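PDB 4J25: putative uncharacterized protein from Pseudomonas putida, which is a prolyl-4-hydroxylase of the 2-oxoglutarate oxygenase family, probably using ferrous iron to hydroxylate proline residues in a protein substrate. Local coordinates for residues A[125-139]-A[210-224]. Numbering follows the deposited sequence.
With OGA (N-oxalylglycine), chain J.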
# COMPACT_ATOMS: atom_id res chain seq x y z
N LEU A 125 -15.67 2.51 -9.08
CA LEU A 125 -15.77 2.62 -7.62
C LEU A 125 -16.02 4.03 -7.10
O LEU A 125 -16.32 4.20 -5.92
CB LEU A 125 -14.51 2.05 -6.95
CG LEU A 125 -14.31 0.54 -7.05
CD1 LEU A 125 -13.08 0.07 -6.27
CD2 LEU A 125 -15.57 -0.18 -6.55
N GLY A 126 -15.89 5.06 -7.94
CA GLY A 126 -16.14 6.41 -7.46
C GLY A 126 -15.17 6.93 -6.40
O GLY A 126 -15.51 7.75 -5.54
N LEU A 127 -13.93 6.46 -6.47
CA LEU A 127 -12.90 6.84 -5.51
C LEU A 127 -12.57 8.33 -5.65
O LEU A 127 -12.19 8.80 -6.72
CB LEU A 127 -11.64 6.02 -5.75
CG LEU A 127 -11.76 4.50 -5.63
CD1 LEU A 127 -10.50 3.83 -6.13
CD2 LEU A 127 -12.04 4.12 -4.21
N GLU A 128 -12.71 9.07 -4.55
CA GLU A 128 -12.47 10.52 -4.59
C GLU A 128 -11.04 10.90 -4.20
O GLU A 128 -10.54 11.94 -4.63
CB GLU A 128 -13.43 11.24 -3.65
CG GLU A 128 -13.26 10.85 -2.19
CD GLU A 128 -13.89 11.85 -1.24
OE1 GLU A 128 -14.99 12.37 -1.58
OE2 GLU A 128 -13.29 12.13 -0.18
N ASP A 129 -10.40 10.09 -3.36
CA ASP A 129 -9.04 10.39 -2.96
C ASP A 129 -8.25 9.18 -2.41
O ASP A 129 -8.75 8.04 -2.33
CB ASP A 129 -9.02 11.58 -1.98
CG ASP A 129 -9.30 11.18 -0.54
OD1 ASP A 129 -8.98 11.99 0.36
OD2 ASP A 129 -9.81 10.08 -0.29
N PHE A 130 -7.00 9.45 -2.07
CA PHE A 130 -6.07 8.46 -1.56
C PHE A 130 -5.42 9.10 -0.35
O PHE A 130 -4.93 10.23 -0.43
CB PHE A 130 -5.01 8.13 -2.61
CG PHE A 130 -3.98 7.13 -2.14
CD1 PHE A 130 -2.65 7.52 -1.91
CD2 PHE A 130 -4.34 5.80 -1.90
CE1 PHE A 130 -1.70 6.59 -1.48
CE2 PHE A 130 -3.40 4.88 -1.47
CZ PHE A 130 -2.06 5.28 -1.26
N GLU A 131 -5.45 8.41 0.77
CA GLU A 131 -4.81 8.88 1.97
C GLU A 131 -3.73 7.86 2.32
O GLU A 131 -3.94 6.65 2.21
CB GLU A 131 -5.81 9.04 3.12
CG GLU A 131 -6.49 7.72 3.53
CD GLU A 131 -7.35 7.83 4.77
OE1 GLU A 131 -7.38 8.91 5.39
OE2 GLU A 131 -8.00 6.82 5.11
N CYS A 132 -2.58 8.35 2.75
CA CYS A 132 -1.52 7.44 3.14
C CYS A 132 -0.60 8.03 4.20
O CYS A 132 -0.67 9.23 4.52
CB CYS A 132 -0.72 7.01 1.92
SG CYS A 132 0.09 8.37 1.11
N HIS A 133 0.22 7.16 4.79
CA HIS A 133 1.17 7.56 5.80
C HIS A 133 2.23 6.49 5.91
O HIS A 133 2.00 5.34 5.48
CB HIS A 133 0.50 7.81 7.16
CG HIS A 133 -0.05 6.58 7.81
ND1 HIS A 133 0.74 5.72 8.56
CD2 HIS A 133 -1.30 6.08 7.86
CE1 HIS A 133 -0.01 4.74 9.03
NE2 HIS A 133 -1.25 4.94 8.62
N PHE A 134 3.37 6.87 6.48
CA PHE A 134 4.47 5.93 6.66
C PHE A 134 4.24 5.08 7.89
O PHE A 134 3.49 5.46 8.79
CB PHE A 134 5.82 6.66 6.79
CG PHE A 134 6.31 7.27 5.51
CD1 PHE A 134 6.88 6.48 4.53
CD2 PHE A 134 6.17 8.61 5.27
CE1 PHE A 134 7.32 7.04 3.34
CE2 PHE A 134 6.60 9.17 4.09
CZ PHE A 134 7.18 8.39 3.13
N ALA A 135 4.87 3.91 7.92
CA ALA A 135 4.78 3.04 9.08
C ALA A 135 6.12 2.36 9.29
O ALA A 135 6.71 1.84 8.34
CB ALA A 135 3.66 1.99 8.89
N LEU A 136 6.61 2.37 10.52
CA LEU A 136 7.91 1.80 10.82
C LEU A 136 7.76 0.85 12.00
O LEU A 136 7.57 1.29 13.13
CB LEU A 136 8.90 2.90 11.19
CG LEU A 136 10.35 2.42 11.38
CD1 LEU A 136 11.35 3.51 10.98
CD2 LEU A 136 10.62 1.97 12.81
N TYR A 137 7.83 -0.45 11.74
CA TYR A 137 7.65 -1.43 12.80
C TYR A 137 9.00 -1.83 13.41
O TYR A 137 9.90 -2.28 12.70
CB TYR A 137 6.91 -2.67 12.27
CG TYR A 137 5.54 -2.35 11.70
CD1 TYR A 137 5.00 -1.08 11.81
CD2 TYR A 137 4.78 -3.32 11.06
CE1 TYR A 137 3.74 -0.79 11.30
CE2 TYR A 137 3.53 -3.04 10.54
CZ TYR A 137 3.02 -1.77 10.66
OH TYR A 137 1.77 -1.46 10.14
N PRO A 138 9.15 -1.63 14.73
CA PRO A 138 10.37 -2.07 15.41
C PRO A 138 10.44 -3.59 15.35
O PRO A 138 9.41 -4.22 15.17
CB PRO A 138 10.17 -1.61 16.85
CG PRO A 138 9.06 -0.64 16.83
CD PRO A 138 8.19 -1.00 15.66
N PRO A 139 11.65 -4.16 15.50
CA PRO A 139 11.76 -5.63 15.55
C PRO A 139 10.85 -6.21 16.62
O PRO A 139 10.87 -5.74 17.74
CB PRO A 139 13.24 -5.85 15.92
CG PRO A 139 13.94 -4.61 15.48
CD PRO A 139 12.95 -3.49 15.64
N ALA A 210 8.85 -9.19 12.62
CA ALA A 210 10.12 -9.20 11.91
C ALA A 210 11.25 -9.14 12.91
O ALA A 210 11.05 -8.76 14.06
CB ALA A 210 10.22 -8.02 10.97
N GLY A 211 12.45 -9.51 12.47
CA GLY A 211 13.62 -9.45 13.31
C GLY A 211 14.39 -8.17 13.11
O GLY A 211 15.42 -7.97 13.75
N ARG A 212 13.91 -7.30 12.23
CA ARG A 212 14.57 -6.02 11.99
C ARG A 212 13.53 -4.97 11.61
O ARG A 212 12.41 -5.30 11.26
CB ARG A 212 15.63 -6.14 10.88
CG ARG A 212 15.09 -6.72 9.58
CD ARG A 212 16.10 -6.66 8.43
NE ARG A 212 16.07 -5.39 7.71
CZ ARG A 212 16.36 -5.23 6.41
NH1 ARG A 212 16.29 -4.03 5.86
NH2 ARG A 212 16.71 -6.27 5.67
N GLU A 213 13.90 -3.70 11.73
CA GLU A 213 12.96 -2.61 11.45
C GLU A 213 12.31 -2.81 10.11
O GLU A 213 12.97 -3.06 9.10
CB GLU A 213 13.68 -1.27 11.44
CG GLU A 213 14.24 -0.85 12.77
CD GLU A 213 15.01 0.44 12.64
OE1 GLU A 213 14.74 1.20 11.67
OE2 GLU A 213 15.89 0.69 13.49
N ARG A 214 10.99 -2.70 10.08
CA ARG A 214 10.26 -2.93 8.85
C ARG A 214 9.55 -1.66 8.42
O ARG A 214 8.70 -1.15 9.12
CB ARG A 214 9.28 -4.07 9.06
CG ARG A 214 8.44 -4.44 7.86
CD ARG A 214 7.23 -5.12 8.42
NE ARG A 214 6.43 -5.85 7.46
CZ ARG A 214 5.30 -5.41 6.91
NH1 ARG A 214 4.84 -4.18 7.16
NH2 ARG A 214 4.63 -6.19 6.08
N LEU A 215 9.90 -1.18 7.23
CA LEU A 215 9.40 0.09 6.71
C LEU A 215 8.37 -0.08 5.60
O LEU A 215 8.57 -0.88 4.69
CB LEU A 215 10.56 0.90 6.15
CG LEU A 215 11.73 1.24 7.07
CD1 LEU A 215 12.62 2.24 6.33
CD2 LEU A 215 11.28 1.80 8.37
N SER A 216 7.30 0.71 5.67
CA SER A 216 6.28 0.70 4.62
C SER A 216 5.57 2.05 4.46
O SER A 216 5.70 2.93 5.30
CB SER A 216 5.22 -0.36 4.93
OG SER A 216 4.66 -0.10 6.19
N LEU A 217 4.83 2.18 3.37
CA LEU A 217 3.99 3.34 3.12
C LEU A 217 2.61 2.75 2.84
O LEU A 217 2.39 2.09 1.84
CB LEU A 217 4.54 4.12 1.92
CG LEU A 217 3.92 5.44 1.50
CD1 LEU A 217 3.76 6.38 2.67
CD2 LEU A 217 4.77 6.08 0.42
N THR A 218 1.70 2.98 3.79
CA THR A 218 0.39 2.35 3.77
C THR A 218 -0.70 3.39 3.51
O THR A 218 -0.63 4.52 3.98
CB THR A 218 0.15 1.62 5.10
OG1 THR A 218 -1.04 0.83 5.01
CG2 THR A 218 0.04 2.60 6.26
N GLY A 219 -1.72 3.00 2.74
CA GLY A 219 -2.75 3.94 2.36
C GLY A 219 -4.05 3.29 1.92
O GLY A 219 -4.15 2.06 1.82
N TRP A 220 -5.03 4.15 1.60
CA TRP A 220 -6.37 3.71 1.21
C TRP A 220 -6.97 4.69 0.24
O TRP A 220 -6.85 5.91 0.43
CB TRP A 220 -7.28 3.58 2.43
CG TRP A 220 -6.72 2.61 3.39
CD1 TRP A 220 -6.91 1.26 3.39
CD2 TRP A 220 -5.82 2.90 4.46
NE1 TRP A 220 -6.18 0.69 4.40
CE2 TRP A 220 -5.50 1.68 5.07
CE3 TRP A 220 -5.24 4.07 4.95
CZ2 TRP A 220 -4.64 1.60 6.16
CZ3 TRP A 220 -4.39 4.00 6.02
CH2 TRP A 220 -4.10 2.77 6.61
N PHE A 221 -7.55 4.15 -0.82
CA PHE A 221 -8.40 4.92 -1.71
C PHE A 221 -9.80 4.93 -1.12
O PHE A 221 -10.31 3.87 -0.71
CB PHE A 221 -8.46 4.29 -3.10
CG PHE A 221 -7.14 4.24 -3.82
CD1 PHE A 221 -6.70 5.34 -4.54
CD2 PHE A 221 -6.35 3.10 -3.79
CE1 PHE A 221 -5.48 5.31 -5.21
CE2 PHE A 221 -5.14 3.07 -4.45
CZ PHE A 221 -4.71 4.18 -5.17
N ARG A 222 -10.44 6.10 -1.11
CA ARG A 222 -11.71 6.27 -0.44
C ARG A 222 -12.80 6.83 -1.34
O ARG A 222 -12.51 7.54 -2.29
CB ARG A 222 -11.56 7.23 0.74
CG ARG A 222 -10.44 6.88 1.69
CD ARG A 222 -10.47 7.77 2.91
NE ARG A 222 -10.23 9.16 2.54
CZ ARG A 222 -10.33 10.19 3.37
NH1 ARG A 222 -10.67 10.01 4.64
NH2 ARG A 222 -10.09 11.41 2.93
N ARG A 223 -14.04 6.46 -1.04
CA ARG A 223 -15.23 7.11 -1.58
C ARG A 223 -15.63 8.26 -0.67
O ARG A 223 -15.21 8.32 0.49
CB ARG A 223 -16.43 6.16 -1.59
CG ARG A 223 -16.32 4.99 -2.51
CD ARG A 223 -17.54 4.07 -2.36
NE ARG A 223 -18.79 4.79 -2.57
CZ ARG A 223 -19.37 4.97 -3.76
NH1 ARG A 223 -18.83 4.45 -4.85
NH2 ARG A 223 -20.51 5.65 -3.85
N ARG A 224 -16.52 9.11 -1.16
CA ARG A 224 -17.09 10.17 -0.37
C ARG A 224 -17.82 9.64 0.88
O ARG A 224 -17.59 10.13 1.99
CB ARG A 224 -18.03 11.01 -1.24
CG ARG A 224 -18.85 12.08 -0.52
CD ARG A 224 -19.67 12.88 -1.54
NE ARG A 224 -20.37 12.00 -2.48
CZ ARG A 224 -21.56 11.46 -2.26
NH1 ARG A 224 -22.23 11.71 -1.14
NH2 ARG A 224 -22.10 10.66 -3.17
C1 OGA J . -2.44 -1.65 7.84
C2 OGA J . -1.77 -2.91 7.40
C4 OGA J . 0.22 -4.09 6.51
C5 OGA J . 1.63 -3.88 6.07
O1 OGA J . -1.72 -0.63 8.03
O2 OGA J . -3.72 -1.61 7.99
O2' OGA J . -2.38 -3.97 7.42
O3 OGA J . 2.12 -4.66 5.22
N1 OGA J . -0.40 -2.88 6.94
O4 OGA J . 2.32 -2.94 6.54
O HOH W 1 -17.00 9.38 -3.90
O HOH W 2 2.34 -0.92 6.76
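Asp129 and Arg222 face each other across two antiparallel strands, 129-137 and 214-222, and illustrate how a sheet pair can carry polar work on one face and apolar packing on the other. Arg222 grips the carboxylate side-on: NH2 meets Asp129 OD1 at 2.9 Å and NE meets OD2 at 3.0 Å, both through syn lone pairs and nearly in the guanidinium plane. Glu131 instead lays its carboxylate over a guanidinium face, a salt bridge of charge alone. A lysine in place of Arg222 would probably lose the two-pronged grip and the flat surface under Glu131, leaving Asp129 freer to turn. Beside them, a classic beta bulge sets two residues, Glu128 and Asp129, opposite Arg222, whose O takes the N-H of Glu128 at 2.7 Å.

Farther along this face, His133 ND1 donates to Phe134 O. The extended chain of Arg214, with CG anti to the backbone N (chi1 180°), delivers NH1 to O4 of N-oxalylglycine at 2.9 Å and NH2 to O3 at 3.1 Å, binding the carboxylate of this 2-oxoglutarate analogue, while NE is held by Gly174 O.

On the reverse face, Phe130 CD2 lies over the centre of the Phe221 ring, planes at 41°, and Leu217 CD1 makes a CH-pi contact over one face of the Phe134 ring. Helices 53-67 and 103-123 pack on this apolar side; strand 156-163 continues the double-stranded beta-helix sheet beyond 214-222, with 129-137 at its edge.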